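Local coordinates for protein glucuronoarabinoxylan endo-1,4-beta-xylanase (Clostridium papyrosolvens, PDB 4FMV) that probably hydrolyses internal beta-1,4 linkages of xylan as a family 30 glycoside hydrolase, this piece being its catalytic (beta/alpha)8-barrel part with an attached beta domain, at residues D31-Y43 with G278-K292. Sequence-based numbering, arbitrary orientation.
Sequences DYVMNSLYGDLGY and GTIYKRAYVLGQFAK
Y43 reaches helix 282-291 with its hydroxyl, which donates to the backbone O of A284 (OH to O 2.8 Å). That oxygen, at the ring edge, accepts on a lone pair (C=O...O angle 108°) and has the N-H of G288 as second donor. L287 CD2 sits over one face of the Y43 ring, 4.1 Å from the centroid, a CH-pi contact, while L37 CB lies above the ring's rim from the preceding helix. L41 sends its methyls apart: CD1 packs on A284, and CD2 meets Y285 CD1 at 3.8 Å, the side chains crossing at about a right angle. Helices 31-40 and 282-291 follow neighbouring strands 11-22 and 261-266 of the (beta/alpha)8 barrel, so they pack against each other outside it, at the seam where its first and last strands pair. With CG anti to the backbone N (chi1 -175°) and a bend at chi2 (59°), K292 runs back to the end of helix 31-40. There NZ donates to G39 O (2.9 Å, in the carbonyl plane) and to D40 O (3.1 Å, from above that carbonyl's plane). At the start of 278-292, I280 CD1 packs on S36 CB at 3.6 Å and meets L37 CD2. Y32 turns one ring face to G278, whose O lies over it and whose CA is 3.6 Å from CD2. Two waters donate to G278 O: one also bonds Y32 OH, the other, over the ring centre, S36 OG.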
ATOM      1  N   ASP A  31      -6.112  20.197   5.846  1.00 11.52           N
ATOM      2  CA  ASP A  31      -5.093  20.473   4.847  1.00 14.11           C
ATOM      3  C   ASP A  31      -3.715  20.263   5.456  1.00 12.97           C
ATOM      4  O   ASP A  31      -2.822  19.754   4.798  1.00 14.11           O
ATOM      5  CB  ASP A  31      -5.188  21.908   4.317  1.00 20.31           C
ATOM      6  CG  ASP A  31      -6.036  22.014   3.061  1.00 23.76           C
ATOM      7  OD1 ASP A  31      -5.930  21.140   2.170  1.00 21.55           O
ATOM      8  OD2 ASP A  31      -6.816  22.976   2.976  1.00 24.69           O
ATOM      9  N   TYR A  32      -3.536  20.670   6.712  1.00 10.77           N
ATOM     10  CA  TYR A  32      -2.224  20.570   7.352  1.00 12.78           C
ATOM     11  C   TYR A  32      -1.680  19.130   7.280  1.00 13.25           C
ATOM     12  O   TYR A  32      -0.526  18.872   6.886  1.00 10.82           O
ATOM     13  CB  TYR A  32      -2.342  21.002   8.822  1.00 14.62           C
ATOM     14  CG  TYR A  32      -1.031  21.121   9.571  1.00 17.72           C
ATOM     15  CD1 TYR A  32       0.187  21.177   8.897  1.00 16.34           C
ATOM     16  CD2 TYR A  32      -1.014  21.195  10.965  1.00 16.04           C
ATOM     17  CE1 TYR A  32       1.384  21.314   9.588  1.00 16.04           C
ATOM     18  CE2 TYR A  32       0.173  21.318  11.658  1.00 15.84           C
ATOM     19  CZ  TYR A  32       1.370  21.380  10.966  1.00 16.86           C
ATOM     20  OH  TYR A  32       2.546  21.506  11.672  1.00 16.34           O
ATOM     21  N   VAL A  33      -2.502  18.186   7.694  1.00 10.26           N
ATOM     22  CA  VAL A  33      -2.051  16.796   7.747  1.00  9.79           C
ATOM     23  C   VAL A  33      -1.825  16.206   6.349  1.00 12.47           C
ATOM     24  O   VAL A  33      -0.821  15.529   6.110  1.00 13.17           O
ATOM     25  CB  VAL A  33      -3.032  15.954   8.545  1.00  8.90           C
ATOM     26  CG1 VAL A  33      -2.713  14.449   8.383  1.00  7.25           C
ATOM     27  CG2 VAL A  33      -2.969  16.381  10.013  1.00  8.74           C
ATOM     28  N   MET A  34      -2.750  16.474   5.426  1.00 13.33           N
ATOM     29  CA  MET A  34      -2.604  16.039   4.028  1.00 11.81           C
ATOM     30  C   MET A  34      -1.393  16.683   3.343  1.00 11.65           C
ATOM     31  O   MET A  34      -0.694  16.029   2.552  1.00 12.01           O
ATOM     32  CB  MET A  34      -3.889  16.307   3.232  1.00  9.89           C
ATOM     33  CG  MET A  34      -5.087  15.524   3.772  1.00  8.72           C
ATOM     34  SD  MET A  34      -4.802  13.713   3.850  1.00 13.57           S
ATOM     35  CE  MET A  34      -5.016  13.298   2.112  1.00  8.63           C
ATOM     36  N   ASN A  35      -1.125  17.953   3.664  1.00 10.89           N
ATOM     37  CA  ASN A  35       0.053  18.649   3.110  1.00 14.02           C
ATOM     38  C   ASN A  35       1.347  18.065   3.636  1.00 12.57           C
ATOM     39  O   ASN A  35       2.335  17.959   2.904  1.00 13.04           O
ATOM     40  CB  ASN A  35       0.007  20.168   3.380  1.00 15.48           C
ATOM     41  CG  ASN A  35      -1.090  20.872   2.596  1.00 16.63           C
ATOM     42  OD1 ASN A  35      -1.636  20.321   1.635  1.00 18.16           O
ATOM     43  ND2 ASN A  35      -1.422  22.107   3.008  1.00 16.18           N
ATOM     44  N   SER A  36       1.344  17.666   4.906  1.00 11.55           N
ATOM     45  CA  SER A  36       2.527  17.037   5.489  1.00 10.28           C
ATOM     46  C   SER A  36       2.777  15.670   4.854  1.00 10.77           C
ATOM     47  O   SER A  36       3.904  15.349   4.473  1.00 12.71           O
ATOM     48  CB  SER A  36       2.381  16.889   7.009  1.00  9.83           C
ATOM     49  OG  SER A  36       2.369  18.153   7.664  1.00 10.92           O
ATOM     50  N   LEU A  37       1.723  14.861   4.768  1.00  9.09           N
ATOM     51  CA  LEU A  37       1.856  13.487   4.283  1.00 10.75           C
ATOM     52  C   LEU A  37       1.946  13.390   2.763  1.00  9.93           C
ATOM     53  O   LEU A  37       2.793  12.660   2.221  1.00  8.57           O
ATOM     54  CB  LEU A  37       0.679  12.641   4.784  1.00  8.22           C
ATOM     55  CG  LEU A  37       0.656  12.451   6.306  1.00 11.28           C
ATOM     56  CD1 LEU A  37      -0.389  11.453   6.679  1.00 14.96           C
ATOM     57  CD2 LEU A  37       2.039  11.980   6.804  1.00 12.06           C
ATOM     58  N   TYR A  38       1.021  14.066   2.084  1.00  7.25           N
ATOM     59  CA  TYR A  38       0.968  14.018   0.631  1.00  8.02           C
ATOM     60  C   TYR A  38       1.895  14.984  -0.092  1.00 13.31           C
ATOM     61  O   TYR A  38       2.355  14.663  -1.190  1.00 11.81           O
ATOM     62  CB  TYR A  38      -0.487  13.992   0.113  1.00  6.69           C
ATOM     63  CG  TYR A  38      -1.076  12.640   0.462  1.00 10.72           C
ATOM     64  CD1 TYR A  38      -1.456  12.343   1.779  1.00 10.36           C
ATOM     65  CD2 TYR A  38      -1.140  11.623  -0.482  1.00 10.94           C
ATOM     66  CE1 TYR A  38      -1.943  11.088   2.130  1.00  9.56           C
ATOM     67  CE2 TYR A  38      -1.624  10.356  -0.138  1.00 10.31           C
ATOM     68  CZ  TYR A  38      -2.020  10.100   1.163  1.00 10.27           C
ATOM     69  OH  TYR A  38      -2.487   8.846   1.502  1.00  8.96           O
ATOM     70  N   GLY A  39       2.064  16.202   0.434  1.00 14.25           N
ATOM     71  CA  GLY A  39       3.144  17.071  -0.032  1.00 13.72           C
ATOM     72  C   GLY A  39       4.583  16.859   0.422  1.00 12.21           C
ATOM     73  O   GLY A  39       5.421  16.420  -0.369  1.00 12.20           O
ATOM     74  N   ASP A  40       4.825  17.002   1.731  1.00 10.91           N
ATOM     75  CA  ASP A  40       6.176  16.971   2.298  1.00 10.43           C
ATOM     76  C   ASP A  40       6.773  15.583   2.142  1.00 10.06           C
ATOM     77  O   ASP A  40       7.893  15.463   1.682  1.00 12.25           O
ATOM     78  CB  ASP A  40       6.201  17.330   3.807  1.00 14.66           C
ATOM     79  CG  ASP A  40       5.887  18.810   4.081  1.00 16.10           C
ATOM     80  OD1 ASP A  40       5.909  19.615   3.134  1.00 18.32           O
ATOM     81  OD2 ASP A  40       5.619  19.164   5.246  1.00 15.37           O
ATOM     82  N   LEU A  41       6.034  14.554   2.562  1.00  6.91           N
ATOM     83  CA  LEU A  41       6.518  13.175   2.451  1.00 11.15           C
ATOM     84  C   LEU A  41       6.161  12.484   1.134  1.00 11.20           C
ATOM     85  O   LEU A  41       6.503  11.315   0.930  1.00 11.56           O
ATOM     86  CB  LEU A  41       6.032  12.319   3.618  1.00 10.12           C
ATOM     87  CG  LEU A  41       6.336  12.882   5.004  1.00 14.31           C
ATOM     88  CD1 LEU A  41       5.933  11.911   6.109  1.00 16.24           C
ATOM     89  CD2 LEU A  41       7.794  13.280   5.146  1.00 13.15           C
ATOM     90  N   GLY A  42       5.447  13.189   0.264  1.00  8.48           N
ATOM     91  CA  GLY A  42       5.187  12.701  -1.083  1.00 10.80           C
ATOM     92  C   GLY A  42       4.374  11.415  -1.214  1.00  9.55           C
ATOM     93  O   GLY A  42       4.536  10.692  -2.206  1.00  9.67           O
ATOM     94  N   TYR A  43       3.496  11.117  -0.254  1.00 11.92           N
ATOM     95  CA  TYR A  43       2.641   9.926  -0.387  1.00 11.89           C
ATOM     96  C   TYR A  43       1.852  10.005  -1.698  1.00 14.02           C
ATOM     97  O   TYR A  43       1.268  11.048  -2.042  1.00 10.35           O
ATOM     98  CB  TYR A  43       1.655   9.772   0.758  1.00  9.71           C
ATOM     99  CG  TYR A  43       2.239   9.413   2.089  1.00  7.92           C
ATOM    100  CD1 TYR A  43       3.604   9.454   2.313  1.00  9.23           C
ATOM    101  CD2 TYR A  43       1.411   9.005   3.129  1.00  6.07           C
ATOM    102  CE1 TYR A  43       4.129   9.140   3.574  1.00  9.31           C
ATOM    103  CE2 TYR A  43       1.925   8.705   4.370  1.00  6.54           C
ATOM    104  CZ  TYR A  43       3.276   8.759   4.587  1.00  7.86           C
ATOM    105  OH  TYR A  43       3.771   8.447   5.848  1.00 12.01           O
ATOM    106  N   GLY A 278      -2.007  17.874  13.603  1.00  8.13           N
ATOM    107  CA  GLY A 278      -0.934  18.013  12.636  1.00  8.11           C
ATOM    108  C   GLY A 278       0.439  17.482  13.015  1.00 13.00           C
ATOM    109  O   GLY A 278       1.379  17.598  12.217  1.00 10.02           O
ATOM    110  N   THR A 279       0.565  16.885  14.203  1.00 11.00           N
ATOM    111  CA  THR A 279       1.796  16.195  14.600  1.00  9.93           C
ATOM    112  C   THR A 279       2.019  14.974  13.692  1.00 12.55           C
ATOM    113  O   THR A 279       1.069  14.265  13.365  1.00  9.53           O
ATOM    114  CB  THR A 279       1.721  15.743  16.078  1.00 10.59           C
ATOM    115  OG1 THR A 279       1.663  16.899  16.937  1.00 10.21           O
ATOM    116  CG2 THR A 279       2.941  14.902  16.450  1.00 14.03           C
ATOM    117  N   ILE A 280       3.263  14.746  13.269  1.00 12.49           N
ATOM    118  CA  ILE A 280       3.599  13.655  12.347  1.00 12.00           C
ATOM    119  C   ILE A 280       4.526  12.648  13.030  1.00 12.06           C
ATOM    120  O   ILE A 280       5.596  13.020  13.498  1.00 13.28           O
ATOM    121  CB  ILE A 280       4.314  14.205  11.084  1.00  6.06           C
ATOM    122  CG1 ILE A 280       3.422  15.227  10.365  1.00  7.13           C
ATOM    123  CG2 ILE A 280       4.683  13.062  10.118  1.00  5.81           C
ATOM    124  CD1 ILE A 280       2.126  14.665   9.838  1.00  6.61           C
ATOM    125  N   TYR A 281       4.122  11.383  13.079  1.00  9.47           N
ATOM    126  CA  TYR A 281       4.865  10.355  13.794  1.00 10.30           C
ATOM    127  C   TYR A 281       6.070   9.855  13.024  1.00  9.95           C
ATOM    128  O   TYR A 281       6.123   9.937  11.799  1.00 10.65           O
ATOM    129  CB  TYR A 281       3.967   9.162  14.106  1.00 12.43           C
ATOM    130  CG  TYR A 281       2.838   9.462  15.061  1.00 11.22           C
ATOM    131  CD1 TYR A 281       2.981  10.398  16.090  1.00 13.18           C
ATOM    132  CD2 TYR A 281       1.631   8.814  14.934  1.00  8.25           C
ATOM    133  CE1 TYR A 281       1.929  10.649  16.981  1.00 13.55           C
ATOM    134  CE2 TYR A 281       0.589   9.059  15.798  1.00 11.71           C
ATOM    135  CZ  TYR A 281       0.734   9.971  16.818  1.00 12.03           C
ATOM    136  OH  TYR A 281      -0.338  10.183  17.669  1.00 13.93           O
ATOM    137  N   LYS A 282       7.042   9.329  13.755  1.00  7.67           N
ATOM    138  CA  LYS A 282       8.238   8.777  13.120  1.00  8.68           C
ATOM    139  C   LYS A 282       7.900   7.747  12.044  1.00  8.47           C
ATOM    140  O   LYS A 282       8.527   7.735  10.985  1.00  7.45           O
ATOM    141  CB  LYS A 282       9.186   8.190  14.167  1.00  8.40           C
ATOM    142  CG  LYS A 282      10.528   7.717  13.599  1.00  7.98           C
ATOM    143  CD  LYS A 282      11.505   7.430  14.754  1.00 10.06           C
ATOM    144  CE  LYS A 282      11.769   8.714  15.555  1.00 12.47           C
ATOM    145  NZ  LYS A 282      12.609   9.643  14.739  1.00 11.84           N
ATOM    146  N   ARG A 283       6.910   6.891  12.310  1.00  8.65           N
ATOM    147  CA  ARG A 283       6.475   5.890  11.339  1.00 10.67           C
ATOM    148  C   ARG A 283       6.107   6.498   9.988  1.00 13.39           C
ATOM    149  O   ARG A 283       6.327   5.868   8.948  1.00 12.12           O
ATOM    150  CB  ARG A 283       5.298   5.061  11.880  1.00 11.05           C
ATOM    151  CG  ARG A 283       5.679   3.991  12.910  1.00  7.66           C
ATOM    152  CD  ARG A 283       4.466   3.669  13.780  1.00  8.32           C
ATOM    153  NE  ARG A 283       4.203   4.792  14.672  1.00 10.71           N
ATOM    154  CZ  ARG A 283       3.059   5.016  15.300  1.00 13.16           C
ATOM    155  NH1 ARG A 283       2.041   4.198  15.134  1.00 13.20           N
ATOM    156  NH2 ARG A 283       2.935   6.079  16.087  1.00 16.37           N
ATOM    157  N   ALA A 284       5.567   7.718   9.991  1.00 13.53           N
ATOM    158  CA  ALA A 284       5.233   8.395   8.730  1.00  9.83           C
ATOM    159  C   ALA A 284       6.485   8.640   7.897  1.00  9.01           C
ATOM    160  O   ALA A 284       6.461   8.505   6.676  1.00  9.49           O
ATOM    161  CB  ALA A 284       4.505   9.734   9.000  1.00 10.12           C
ATOM    162  N   TYR A 285       7.570   9.009   8.566  1.00 10.25           N
ATOM    163  CA  TYR A 285       8.851   9.263   7.910  1.00 10.84           C
ATOM    164  C   TYR A 285       9.504   7.962   7.414  1.00 12.99           C
ATOM    165  O   TYR A 285      10.116   7.944   6.343  1.00  9.80           O
ATOM    166  CB  TYR A 285       9.787  10.009   8.845  1.00 10.38           C
ATOM    167  CG  TYR A 285       9.279  11.387   9.239  1.00 10.14           C
ATOM    168  CD1 TYR A 285       9.531  12.494   8.437  1.00 11.10           C
ATOM    169  CD2 TYR A 285       8.540  11.575  10.399  1.00  8.62           C
ATOM    170  CE1 TYR A 285       9.076  13.762   8.791  1.00 12.50           C
ATOM    171  CE2 TYR A 285       8.074  12.854  10.769  1.00 12.06           C
ATOM    172  CZ  TYR A 285       8.341  13.933   9.953  1.00 13.25           C
ATOM    173  OH  TYR A 285       7.904  15.194  10.291  1.00 17.63           O
ATOM    174  N   VAL A 286       9.351   6.873   8.168  1.00 11.05           N
ATOM    175  CA  VAL A 286       9.795   5.566   7.674  1.00 10.56           C
ATOM    176  C   VAL A 286       9.164   5.302   6.298  1.00 10.57           C
ATOM    177  O   VAL A 286       9.860   4.959   5.341  1.00 10.92           O
ATOM    178  CB  VAL A 286       9.405   4.414   8.614  1.00  7.82           C
ATOM    179  CG1 VAL A 286       9.680   3.031   7.913  1.00  8.03           C
ATOM    180  CG2 VAL A 286      10.145   4.527   9.952  1.00  5.95           C
ATOM    181  N   LEU A 287       7.848   5.463   6.194  1.00  9.86           N
ATOM    182  CA  LEU A 287       7.184   5.247   4.909  1.00 10.10           C
ATOM    183  C   LEU A 287       7.642   6.273   3.878  1.00 12.21           C
ATOM    184  O   LEU A 287       7.774   5.955   2.688  1.00 12.37           O
ATOM    185  CB  LEU A 287       5.659   5.239   5.057  1.00 11.89           C
ATOM    186  CG  LEU A 287       4.827   4.934   3.810  1.00 10.57           C
ATOM    187  CD1 LEU A 287       5.116   3.517   3.321  1.00  7.53           C
ATOM    188  CD2 LEU A 287       3.334   5.081   4.114  1.00 11.48           C
ATOM    189  N   GLY A 288       7.894   7.501   4.329  1.00 12.93           N
ATOM    190  CA  GLY A 288       8.375   8.554   3.445  1.00 12.95           C
ATOM    191  C   GLY A 288       9.739   8.305   2.803  1.00 12.78           C
ATOM    192  O   GLY A 288      10.023   8.827   1.717  1.00 10.53           O
ATOM    193  N   GLN A 289      10.601   7.544   3.482  1.00  9.86           N
ATOM    194  CA  GLN A 289      11.898   7.152   2.929  1.00  9.84           C
ATOM    195  C   GLN A 289      11.711   6.432   1.602  1.00 12.36           C
ATOM    196  O   GLN A 289      12.614   6.421   0.743  1.00 12.75           O
ATOM    197  CB  GLN A 289      12.622   6.207   3.894  1.00  9.36           C
ATOM    198  CG  GLN A 289      12.986   6.818   5.246  1.00  7.58           C
ATOM    199  CD  GLN A 289      14.181   7.742   5.201  1.00 10.18           C
ATOM    200  OE1 GLN A 289      14.393   8.532   6.119  1.00 12.78           O
ATOM    201  NE2 GLN A 289      14.981   7.644   4.141  1.00  8.91           N
ATOM    202  N   PHE A 290      10.541   5.804   1.461  1.00 12.93           N
ATOM    203  CA  PHE A 290      10.104   5.181   0.207  1.00  7.51           C
ATOM    204  C   PHE A 290       9.317   6.162  -0.648  1.00  8.21           C
ATOM    205  O   PHE A 290       9.708   6.431  -1.797  1.00  9.26           O
ATOM    206  CB  PHE A 290       9.283   3.911   0.460  1.00  8.37           C
ATOM    207  CG  PHE A 290      10.088   2.777   1.074  1.00 11.10           C
ATOM    208  CD1 PHE A 290      10.198   2.649   2.451  1.00  8.54           C
ATOM    209  CD2 PHE A 290      10.739   1.852   0.265  1.00 10.05           C
ATOM    210  CE1 PHE A 290      10.953   1.616   3.013  1.00 10.45           C
ATOM    211  CE2 PHE A 290      11.482   0.807   0.814  1.00 11.34           C
ATOM    212  CZ  PHE A 290      11.591   0.689   2.193  1.00  9.99           C
ATOM    213  N   ALA A 291       8.186   6.638  -0.111  1.00  6.29           N
ATOM    214  CA  ALA A 291       7.179   7.405  -0.868  1.00  6.00           C
ATOM    215  C   ALA A 291       7.709   8.638  -1.532  1.00 10.22           C
ATOM    216  O   ALA A 291       7.361   8.929  -2.668  1.00 13.78           O
ATOM    217  CB  ALA A 291       6.044   7.821   0.047  1.00  6.67           C
ATOM    218  N   LYS A 292       8.511   9.400  -0.797  1.00 10.37           N
ATOM    219  CA  LYS A 292       8.962  10.694  -1.289  1.00 11.99           C
ATOM    220  C   LYS A 292       9.833  10.507  -2.511  1.00 14.39           C
ATOM    221  O   LYS A 292       9.690  11.241  -3.489  1.00 14.39           O
ATOM    222  CB  LYS A 292       9.756  11.441  -0.210  1.00 11.82           C
ATOM    223  CG  LYS A 292      10.165  12.886  -0.594  1.00 13.57           C
ATOM    224  CD  LYS A 292       8.978  13.775  -0.921  1.00 13.61           C
ATOM    225  CE  LYS A 292       9.399  15.244  -1.174  1.00 13.35           C
ATOM    226  NZ  LYS A 292       8.168  16.109  -1.303  1.00 11.24           N
TER
HETATM  227  O   HOH W   1       3.912  18.926  12.052  1.00 18.57           O
HETATM  228  O   HOH W   2       0.703  18.136   9.722  1.00 14.11           O